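Local coordinates for protein 3-hydroxyisobutyrate dehydrogenase (Salmonella typhimurium, PDB 3G0O) that probably oxidises L-threonate to 2-dehydro-L-erythronate with NAD(+), its preferred cosubstrate, or NADP(+), as a member of the 3-hydroxyisobutyrate dehydrogenase-related family, at residues Met20-Ser25 and Gly138-Met143; Ala29-Trp34 and Leu158-Ser163. One frame throughout, in Å; residues are numbered along the deposited sequence.

Interaction 1. Residues Met20-Ser25 and Gly138-Met143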
loop_
_atom_site.group_PDB
_atom_site.type_symbol
_atom_site.label_atom_id
_atom_site.label_comp_id
_atom_site.label_asym_id
_atom_site.label_seq_id
_atom_site.Cartn_x
_atom_site.Cartn_y
_atom_site.Cartn_z
HETATM N N MSE A 20 11.854 -4.053 21.783
HETATM C CA MSE A 20 13.102 -3.346 22.037
HETATM C C MSE A 20 12.903 -1.862 21.773
HETATM O O MSE A 20 13.420 -1.019 22.506
HETATM C CB MSE A 20 14.234 -3.887 21.159
HETATM C CG MSE A 20 14.937 -5.115 21.726
HETATM SE SE MSE A 20 15.736 -4.822 23.489
HETATM C CE MSE A 20 17.211 -3.674 22.988
ATOM N N GLY A 21 12.149 -1.546 20.723
ATOM C CA GLY A 21 11.895 -0.154 20.408
ATOM C C GLY A 21 11.161 0.517 21.555
ATOM O O GLY A 21 11.518 1.621 21.966
ATOM N N ALA A 22 10.139 -0.154 22.079
ATOM C CA ALA A 22 9.363 0.391 23.190
ATOM C C ALA A 22 10.255 0.599 24.416
ATOM O O ALA A 22 10.231 1.661 25.035
ATOM C CB ALA A 22 8.208 -0.544 23.534
ATOM N N ALA A 23 11.045 -0.415 24.755
ATOM C CA ALA A 23 11.938 -0.337 25.906
ATOM C C ALA A 23 12.917 0.829 25.767
ATOM O O ALA A 23 13.122 1.588 26.714
ATOM C CB ALA A 23 12.696 -1.645 26.068
ATOM N N ARG A 24 13.519 0.972 24.591
ATOM C CA ARG A 24 14.452 2.064 24.364
ATOM C C ARG A 24 13.752 3.413 24.428
ATOM O O ARG A 24 14.308 4.390 24.933
ATOM C CB ARG A 24 15.170 1.891 23.024
ATOM C CG ARG A 24 16.244 0.802 23.056
ATOM C CD ARG A 24 16.977 0.668 21.728
ATOM N NE ARG A 24 18.191 -0.132 21.874
ATOM C CZ ARG A 24 18.432 -1.270 21.231
ATOM N NH1 ARG A 24 17.540 -1.761 20.381
ATOM N NH2 ARG A 24 19.567 -1.924 21.441
ATOM N N SER A 25 12.520 3.468 23.930
ATOM C CA SER A 25 11.765 4.708 23.963
ATOM C C SER A 25 11.440 5.069 25.411
ATOM O O SER A 25 11.457 6.242 25.779
ATOM C CB SER A 25 10.486 4.565 23.138
ATOM O OG SER A 25 10.807 4.349 21.773
ATOM N N GLY A 138 10.090 5.649 19.022
ATOM C CA GLY A 138 8.972 5.966 19.894
ATOM C C GLY A 138 7.799 6.523 19.109
ATOM O O GLY A 138 7.019 7.331 19.622
ATOM N N GLU A 139 7.663 6.076 17.864
ATOM C CA GLU A 139 6.596 6.548 16.991
ATOM C C GLU A 139 5.594 5.464 16.586
ATOM O O GLU A 139 5.157 5.405 15.434
ATOM C CB GLU A 139 7.205 7.191 15.744
ATOM C CG GLU A 139 7.900 8.521 16.020
ATOM C CD GLU A 139 8.724 9.017 14.847
ATOM O OE1 GLU A 139 8.227 8.975 13.704
ATOM O OE2 GLU A 139 9.869 9.461 15.071
HETATM N N MSE A 140 5.224 4.616 17.538
HETATM C CA MSE A 140 4.262 3.558 17.263
HETATM C C MSE A 140 2.867 4.127 17.035
HETATM O O MSE A 140 2.573 5.265 17.407
HETATM C CB MSE A 140 4.158 2.586 18.441
HETATM C CG MSE A 140 5.376 1.742 18.740
HETATM SE SE MSE A 140 4.902 0.454 20.123
HETATM C CE MSE A 140 6.379 -0.788 19.924
ATOM N N THR A 141 2.016 3.323 16.410
ATOM C CA THR A 141 0.624 3.693 16.212
ATOM C C THR A 141 -0.099 2.712 17.121
ATOM O O THR A 141 0.134 1.505 17.052
ATOM C CB THR A 141 0.159 3.499 14.763
ATOM O OG1 THR A 141 0.628 4.595 13.968
ATOM C CG2 THR A 141 -1.362 3.456 14.692
ATOM N N VAL A 142 -0.954 3.228 17.995
ATOM C CA VAL A 142 -1.676 2.367 18.916
ATOM C C VAL A 142 -3.175 2.444 18.678
ATOM O O VAL A 142 -3.735 3.529 18.547
ATOM C CB VAL A 142 -1.390 2.759 20.385
ATOM C CG1 VAL A 142 -1.976 1.717 21.331
ATOM C CG2 VAL A 142 0.111 2.903 20.603
HETATM N N MSE A 143 -3.809 1.279 18.592
HETATM C CA MSE A 143 -5.252 1.198 18.418
HETATM C C MSE A 143 -5.729 0.593 19.733
HETATM O O MSE A 143 -5.786 -0.626 19.903
HETATM C CB MSE A 143 -5.610 0.328 17.204
HETATM C CG MSE A 143 -4.767 -0.918 17.007
HETATM SE SE MSE A 143 -4.388 -1.232 15.108
HETATM C CE MSE A 143 -2.551 -0.634 15.109
#

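Interaction 2. Residues Ala29-Trp34 and Leu158-Ser163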
loop_
_atom_site.group_PDB
_atom_site.type_symbol
_atom_site.label_atom_id
_atom_site.label_comp_id
_atom_site.label_asym_id
_atom_site.label_seq_id
_atom_site.Cartn_x
_atom_site.Cartn_y
_atom_site.Cartn_z
ATOM N N ALA A 29 12.666 8.346 27.499
ATOM C CA ALA A 29 11.678 9.164 28.187
ATOM C C ALA A 29 12.027 9.367 29.658
ATOM O O ALA A 29 11.383 10.154 30.345
ATOM C CB ALA A 29 10.295 8.530 28.060
ATOM N N GLY A 30 13.034 8.645 30.138
ATOM C CA GLY A 30 13.446 8.783 31.525
ATOM C C GLY A 30 12.675 7.927 32.514
ATOM O O GLY A 30 12.754 8.139 33.725
ATOM N N LEU A 31 11.921 6.960 32.011
ATOM C CA LEU A 31 11.160 6.083 32.889
ATOM C C LEU A 31 12.077 4.968 33.380
ATOM O O LEU A 31 12.991 4.559 32.664
ATOM C CB LEU A 31 9.976 5.468 32.133
ATOM C CG LEU A 31 9.024 6.409 31.386
ATOM C CD1 LEU A 31 7.975 5.589 30.646
ATOM C CD2 LEU A 31 8.365 7.374 32.364
ATOM N N SER A 32 11.855 4.490 34.602
ATOM C CA SER A 32 12.654 3.385 35.125
ATOM C C SER A 32 12.174 2.179 34.328
ATOM O O SER A 32 11.054 1.708 34.512
ATOM C CB SER A 32 12.390 3.185 36.617
ATOM O OG SER A 32 12.968 4.235 37.374
ATOM N N THR A 33 13.039 1.679 33.456
ATOM C CA THR A 33 12.686 0.576 32.570
ATOM C C THR A 33 13.247 -0.808 32.893
ATOM O O THR A 33 14.442 -0.975 33.145
ATOM C CB THR A 33 13.080 0.946 31.121
ATOM O OG1 THR A 33 12.513 2.220 30.796
ATOM C CG2 THR A 33 12.580 -0.103 30.125
ATOM N N TRP A 34 12.359 -1.799 32.867
ATOM C CA TRP A 34 12.717 -3.190 33.118
ATOM C C TRP A 34 12.325 -3.973 31.864
ATOM O O TRP A 34 11.366 -3.610 31.180
ATOM C CB TRP A 34 11.939 -3.757 34.306
ATOM C CG TRP A 34 12.120 -3.008 35.594
ATOM C CD1 TRP A 34 11.544 -1.820 35.943
ATOM C CD2 TRP A 34 12.924 -3.407 36.707
ATOM N NE1 TRP A 34 11.941 -1.452 37.208
ATOM C CE2 TRP A 34 12.794 -2.409 37.699
ATOM C CE3 TRP A 34 13.754 -4.507 36.959
ATOM C CZ2 TRP A 34 13.452 -2.484 38.933
ATOM C CZ3 TRP A 34 14.412 -4.584 38.187
ATOM C CH2 TRP A 34 14.259 -3.575 39.155
ATOM N N LEU A 158 2.502 5.471 26.912
ATOM C CA LEU A 158 2.001 5.808 25.583
ATOM C C LEU A 158 2.729 7.024 25.009
ATOM O O LEU A 158 3.100 7.031 23.835
ATOM C CB LEU A 158 0.490 6.063 25.643
ATOM C CG LEU A 158 -0.353 4.846 26.049
ATOM C CD1 LEU A 158 -1.759 5.289 26.428
ATOM C CD2 LEU A 158 -0.393 3.844 24.899
ATOM N N ASP A 159 2.944 8.046 25.835
ATOM C CA ASP A 159 3.644 9.250 25.381
ATOM C C ASP A 159 5.052 8.902 24.895
ATOM O O ASP A 159 5.563 9.497 23.949
ATOM C CB ASP A 159 3.774 10.279 26.518
ATOM C CG ASP A 159 2.472 10.998 26.833
ATOM O OD1 ASP A 159 1.461 10.790 26.129
ATOM O OD2 ASP A 159 2.473 11.792 27.800
ATOM N N ALA A 160 5.677 7.934 25.553
ATOM C CA ALA A 160 7.038 7.540 25.214
ATOM C C ALA A 160 7.169 6.646 23.988
ATOM O O ALA A 160 7.982 6.910 23.105
ATOM C CB ALA A 160 7.686 6.856 26.412
ATOM N N VAL A 161 6.368 5.590 23.940
ATOM C CA VAL A 161 6.447 4.632 22.845
ATOM C C VAL A 161 5.670 4.969 21.577
ATOM O O VAL A 161 6.009 4.472 20.502
ATOM C CB VAL A 161 5.995 3.231 23.314
ATOM C CG1 VAL A 161 6.717 2.859 24.595
ATOM C CG2 VAL A 161 4.482 3.207 23.517
ATOM N N ALA A 162 4.646 5.811 21.689
ATOM C CA ALA A 162 3.818 6.136 20.529
ATOM C C ALA A 162 3.769 7.592 20.093
ATOM O O ALA A 162 4.051 8.506 20.872
ATOM C CB ALA A 162 2.401 5.648 20.778
ATOM N N SER A 163 3.402 7.788 18.826
ATOM C CA SER A 163 3.257 9.120 18.248
ATOM C C SER A 163 1.801 9.314 17.809
ATOM O O SER A 163 1.346 10.437 17.605
ATOM C CB SER A 163 4.207 9.304 17.059
ATOM O OG SER A 163 4.002 8.317 16.069
#

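Interaction 1. Residues Met20-Ser25 and Gly138-Met143
S25 and G138 bring the two backbones together, their CA atoms 5.1 Å apart, where helix 17-28 of the Rossmann-type dinucleotide-binding domain meets the turn leading into strand 140-145. G138 ends helix 132-136 in a Schellman motif with positive phi (69°), and from there the chain swings away, so that M140 reaches back with its side chain alone. The approach at S25 is close: OG lies 3.1 Å from G138 CA. It is equally near G138 N, but the angle is too poor for a hydrogen bond; S25 OG bonds instead to G21 O in its own helix, and more weakly to R28 NH2 and, across, to A135 O of helix 132-136. The second point of contact is apolar. M140, a selenomethionine, runs extended beyond CG, which carries its methyl CE to 4.1 Å from A22 CB. A22 also touches the GxGxxG-type segment, consistent with a cofactor-binding loop, and the M140 side chain is about 7 Å from a bound L(+)-tartaric acid. Within the helix, G21 O accepts from both S25 N and S25 OG, which arrive from opposite faces of its carbonyl plane, the hydroxyl at 2.8 Å and 39° out of that plane.

Interaction 2. Residues Ala29-Trp34 and Leu158-Ser163
This is a small apolar surface contact, A29 and L31 against A160, between the loop that leads from helix 17-28 into strand 32-36 and the last turn of helix 148-161. The loop belongs to the beta-alpha-beta unit of strand 9-13, helix 17-28 and strand 32-36, whose strands are parallel neighbours in the Rossmann-type sheet. Its size is the first evidence: the two segments bury 83 Å² together, and methyl carbons do all the touching. A29 CB and A160 CB point at each other and meet at 3.5 Å, a close approach for two methyl groups, with their CA atoms 5.7 Å apart. L31 adds a looser contact from one branch of its side chain, CD1 standing 4.4 Å from A160 CB; its extended end (chi2 177°) carries that methyl outward from the backbone. G30, with positive phi (86°), closes helix 17-28 in a Schellman motif; the CB atoms of A29 and L31, on either side of it in sequence, both point toward A160. Just beyond, T33 OG1 donates to L31 O over 3.0 Å, from well above the carbonyl plane. Next to the contact, V161 packs on A22 and C26 of helix 17-28, while L31 rests on F8 and on V10 of strand 9-13.

Both contacts join helix 17-28 or its exit to the later part of the same domain, with centres about 8 Å apart. Interaction 1 is the buried one, all four touching residues lying inside the protein, and it mixes a polar hydroxyl with a selenomethionine methyl. Interaction 2 sits at the surface, its centre about 17 Å from the centre of the chain, against about 11 Å, and is purely apolar. M140 N probably bonds to V161 O at the end of helix 148-161, 3.1 Å away, and M140 O to S163 N at 3.0 Å, where strands 140-145 and 162-169 run parallel. S25 CB of helix 17-28 packs on A160 O, which links interaction 1 to the A160 of interaction 2.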